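Long-range contact in sphingomyelinase C (Streptomyces griseocarneus, PDB 7CNE), which is a bacterial sphingomyelinase C, a member of the endonuclease/exonuclease/phosphatase family with a DNase I-like fold: residues S9-Y15 and F42-V48. Numbering follows the deposited sequence.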
ATOM      1  N   SER A   9      -9.984   6.843  17.070  1.00 21.15           N
ATOM      2  CA  SER A   9     -10.153   7.357  15.715  1.00 20.36           C
ATOM      3  C   SER A   9      -8.780   7.699  15.134  1.00 23.01           C
ATOM      4  O   SER A   9      -8.122   8.639  15.592  1.00 23.90           O
ATOM      5  CB  SER A   9     -11.061   8.577  15.741  1.00 22.09           C
ATOM      6  OG  SER A   9     -11.350   9.025  14.439  1.00 30.39           O
ATOM      7  N   LEU A  10      -8.354   6.948  14.123  1.00 18.57           N
ATOM      8  CA  LEU A  10      -7.011   7.048  13.568  1.00 19.08           C
ATOM      9  C   LEU A  10      -7.036   7.596  12.144  1.00 19.47           C
ATOM     10  O   LEU A  10      -7.982   7.366  11.385  1.00 19.54           O
ATOM     11  CB  LEU A  10      -6.305   5.677  13.556  1.00 16.39           C
ATOM     12  CG  LEU A  10      -5.925   4.984  14.869  1.00 22.29           C
ATOM     13  CD1 LEU A  10      -4.944   3.838  14.585  1.00 21.55           C
ATOM     14  CD2 LEU A  10      -5.317   5.974  15.847  1.00 21.88           C
ATOM     15  N   LYS A  11      -5.962   8.298  11.788  1.00 16.61           N
ATOM     16  CA  LYS A  11      -5.734   8.807  10.440  1.00 17.95           C
ATOM     17  C   LYS A  11      -4.735   7.892   9.743  1.00 17.35           C
ATOM     18  O   LYS A  11      -3.620   7.710  10.241  1.00 16.34           O
ATOM     19  CB  LYS A  11      -5.180  10.228  10.507  1.00 24.37           C
ATOM     20  CG  LYS A  11      -5.556  11.144   9.367  1.00 30.38           C
ATOM     21  CD  LYS A  11      -5.687  12.568   9.910  1.00 34.37           C
ATOM     22  CE  LYS A  11      -6.320  13.488   8.892  1.00 39.59           C
ATOM     23  NZ  LYS A  11      -5.338  14.465   8.323  1.00 46.28           N
ATOM     24  N   VAL A  12      -5.112   7.327   8.597  1.00 17.23           N
ATOM     25  CA  VAL A  12      -4.277   6.309   7.953  1.00 18.10           C
ATOM     26  C   VAL A  12      -3.980   6.715   6.517  1.00 17.68           C
ATOM     27  O   VAL A  12      -4.905   6.969   5.733  1.00 17.67           O
ATOM     28  CB  VAL A  12      -4.934   4.919   7.996  1.00 20.05           C
ATOM     29  CG1 VAL A  12      -4.026   3.888   7.310  1.00 16.56           C
ATOM     30  CG2 VAL A  12      -5.215   4.519   9.463  1.00 13.53           C
ATOM     31  N   LEU A  13      -2.692   6.773   6.177  1.00 14.71           N
ATOM     32  CA  LEU A  13      -2.239   7.047   4.815  1.00 16.17           C
ATOM     33  C   LEU A  13      -1.845   5.748   4.124  1.00 16.49           C
ATOM     34  O   LEU A  13      -1.132   4.923   4.700  1.00 13.87           O
ATOM     35  CB  LEU A  13      -1.046   8.009   4.819  1.00 15.94           C
ATOM     36  CG  LEU A  13      -0.197   8.116   3.549  1.00 18.04           C
ATOM     37  CD1 LEU A  13      -0.955   8.854   2.427  1.00 17.02           C
ATOM     38  CD2 LEU A  13       1.131   8.817   3.847  1.00 18.65           C
ATOM     39  N   THR A  14      -2.298   5.567   2.887  1.00 15.78           N
ATOM     40  CA  THR A  14      -1.737   4.532   2.033  1.00 14.94           C
ATOM     41  C   THR A  14      -1.162   5.216   0.802  1.00 15.67           C
ATOM     42  O   THR A  14      -1.798   6.109   0.234  1.00 15.42           O
ATOM     43  CB  THR A  14      -2.768   3.438   1.666  1.00 15.26           C
ATOM     44  OG1 THR A  14      -2.150   2.463   0.828  1.00 14.30           O
ATOM     45  CG2 THR A  14      -4.014   3.990   0.966  1.00 15.32           C
ATOM     46  N   TYR A  15       0.051   4.818   0.410  1.00 16.96           N
ATOM     47  CA  TYR A  15       0.765   5.500  -0.669  1.00 17.37           C
ATOM     48  C   TYR A  15       1.685   4.535  -1.398  1.00 16.11           C
ATOM     49  O   TYR A  15       2.586   3.942  -0.792  1.00 14.91           O
ATOM     50  CB  TYR A  15       1.577   6.675  -0.125  1.00 13.61           C
ATOM     51  CG  TYR A  15       2.194   7.544  -1.200  1.00 17.62           C
ATOM     52  CD1 TYR A  15       1.434   8.019  -2.270  1.00 16.35           C
ATOM     53  CD2 TYR A  15       3.543   7.894  -1.145  1.00 15.44           C
ATOM     54  CE1 TYR A  15       2.003   8.846  -3.250  1.00 16.29           C
ATOM     55  CE2 TYR A  15       4.115   8.703  -2.105  1.00 15.70           C
ATOM     56  CZ  TYR A  15       3.353   9.177  -3.156  1.00 20.42           C
ATOM     57  OH  TYR A  15       3.956   9.990  -4.100  1.00 18.38           O
ATOM     58  N   PHE A  42       1.102  15.370   2.574  1.00 21.91           N
ATOM     59  CA  PHE A  42       0.266  14.203   2.838  1.00 20.28           C
ATOM     60  C   PHE A  42       0.944  13.212   3.772  1.00 18.92           C
ATOM     61  O   PHE A  42       0.256  12.382   4.384  1.00 18.80           O
ATOM     62  CB  PHE A  42      -0.139  13.510   1.521  1.00 22.20           C
ATOM     63  CG  PHE A  42       1.017  12.963   0.705  1.00 23.02           C
ATOM     64  CD1 PHE A  42       1.626  11.758   1.043  1.00 19.67           C
ATOM     65  CD2 PHE A  42       1.455  13.632  -0.436  1.00 22.48           C
ATOM     66  CE1 PHE A  42       2.673  11.250   0.289  1.00 22.89           C
ATOM     67  CE2 PHE A  42       2.500  13.131  -1.206  1.00 24.69           C
ATOM     68  CZ  PHE A  42       3.117  11.938  -0.846  1.00 24.91           C
ATOM     69  N   PHE A  43       2.270  13.282   3.896  1.00 17.16           N
ATOM     70  CA  PHE A  43       3.015  12.382   4.772  1.00 18.48           C
ATOM     71  C   PHE A  43       2.922  12.778   6.239  1.00 20.76           C
ATOM     72  O   PHE A  43       3.127  11.924   7.111  1.00 19.62           O
ATOM     73  CB  PHE A  43       4.497  12.345   4.354  1.00 19.07           C
ATOM     74  CG  PHE A  43       5.224  11.096   4.792  1.00 18.97           C
ATOM     75  CD1 PHE A  43       5.124   9.926   4.054  1.00 18.83           C
ATOM     76  CD2 PHE A  43       6.008  11.098   5.939  1.00 20.97           C
ATOM     77  CE1 PHE A  43       5.796   8.771   4.449  1.00 19.27           C
ATOM     78  CE2 PHE A  43       6.676   9.954   6.350  1.00 19.01           C
ATOM     79  CZ  PHE A  43       6.566   8.782   5.603  1.00 17.91           C
ATOM     80  N   GLN A  44       2.607  14.039   6.533  1.00 21.07           N
ATOM     81  CA  GLN A  44       2.601  14.533   7.905  1.00 22.19           C
ATOM     82  C   GLN A  44       1.242  14.338   8.549  1.00 20.77           C
ATOM     83  O   GLN A  44       0.205  14.392   7.886  1.00 19.95           O
ATOM     84  CB  GLN A  44       2.958  16.021   7.971  1.00 26.50           C
ATOM     85  CG  GLN A  44       3.919  16.488   6.890  1.00 25.98           C
ATOM     86  CD  GLN A  44       5.257  15.778   6.970  1.00 30.13           C
ATOM     87  OE1 GLN A  44       5.722  15.434   8.060  1.00 29.45           O
ATOM     88  NE2 GLN A  44       5.875  15.532   5.809  1.00 23.51           N
ATOM     89  N   GLY A  45       1.261  14.125   9.862  1.00 22.26           N
ATOM     90  CA  GLY A  45       0.053  14.210  10.652  1.00 20.75           C
ATOM     91  C   GLY A  45      -0.795  12.964  10.650  1.00 20.93           C
ATOM     92  O   GLY A  45      -1.956  13.021  11.066  1.00 21.05           O
ATOM     93  N   ASN A  46      -0.260  11.841  10.194  1.00 18.50           N
ATOM     94  CA  ASN A  46      -1.012  10.601  10.229  1.00 18.65           C
ATOM     95  C   ASN A  46      -0.706   9.817  11.498  1.00 16.71           C
ATOM     96  O   ASN A  46       0.271  10.071  12.200  1.00 17.67           O
ATOM     97  CB  ASN A  46      -0.698   9.759   8.991  1.00 19.49           C
ATOM     98  CG  ASN A  46      -0.970  10.515   7.719  1.00 20.82           C
ATOM     99  OD1 ASN A  46      -2.116  10.859   7.432  1.00 18.88           O
ATOM    100  ND2 ASN A  46       0.078  10.806   6.960  1.00 18.50           N
ATOM    101  N   ASP A  47      -1.552   8.824  11.772  1.00 16.69           N
ATOM    102  CA  ASP A  47      -1.263   7.848  12.813  1.00 15.04           C
ATOM    103  C   ASP A  47      -0.555   6.609  12.268  1.00 17.72           C
ATOM    104  O   ASP A  47       0.308   6.036  12.945  1.00 15.80           O
ATOM    105  CB  ASP A  47      -2.563   7.448  13.496  1.00 16.85           C
ATOM    106  CG  ASP A  47      -3.148   8.586  14.283  1.00 19.41           C
ATOM    107  OD1 ASP A  47      -2.532   8.927  15.307  1.00 18.89           O
ATOM    108  OD2 ASP A  47      -4.181   9.149  13.860  1.00 18.44           O
ATOM    109  N   VAL A  48      -0.929   6.176  11.072  1.00 14.71           N
ATOM    110  CA  VAL A  48      -0.361   4.987  10.437  1.00 14.69           C
ATOM    111  C   VAL A  48      -0.095   5.335   8.985  1.00 18.14           C
ATOM    112  O   VAL A  48      -0.895   6.037   8.354  1.00 16.92           O
ATOM    113  CB  VAL A  48      -1.310   3.769  10.546  1.00 17.45           C
ATOM    114  CG1 VAL A  48      -0.700   2.527   9.897  1.00 13.79           C
ATOM    115  CG2 VAL A  48      -1.683   3.494  12.012  1.00 17.34           C
TER
HETATM  116  O   HOH W   1      -5.948  10.303  15.417  1.00 18.67           O
HETATM  117  O   HOH W   2      -2.232  13.529   7.065  1.00 26.08           O
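K11 and D47 meet through backbone and carboxylate at the point where two neighbouring strands begin to pair. The amide N of K11 donates to OD2 of D47 at 2.9 Å, almost straight (168°) and onto the anti lone pair of the carboxylate. In return, O of K11 accepts two amides, D47 N at 2.8 Å and V48 N at 3.2 Å, and so holds the end of the loop that leads into strand 48-54. Two residues on, L13 N donates to V48 O at 2.9 Å, and V12 and V48 lie side by side as a parallel bridge, pointing the same way. CD2 of L10 rests against CG of D47, the two side chains crossing at about a right angle.

At the far end F42 and Y15 form an inclined edge-to-face pair, the ring planes at 56°. With CG of Y15 anti to the backbone N (chi1 -172°), its ring reaches the F42 edge, CZ of F42 lying 3.6 Å from CZ of Y15, while CD2 of L13 sits near the plane of the F42 ring, at its edge.

Behind these contacts, ND2 of N46 donates to F42 O at 3.0 Å, nearly in its own amide plane, and thus ties the loop after helix 30-39 back on itself, with ND2 3.7 Å from CB of L13. Outside the two segments, NE1 of W108 hydrogen-bonds OD1 of D47 and probably helps to fix the carboxylate; a water joins OD2 to S9 O. With both oxygens engaged by N-H donors, D47 probably favours the charged form, taking up the K11 amide just ahead of the parallel pairing of strands 12-19 and 48-54.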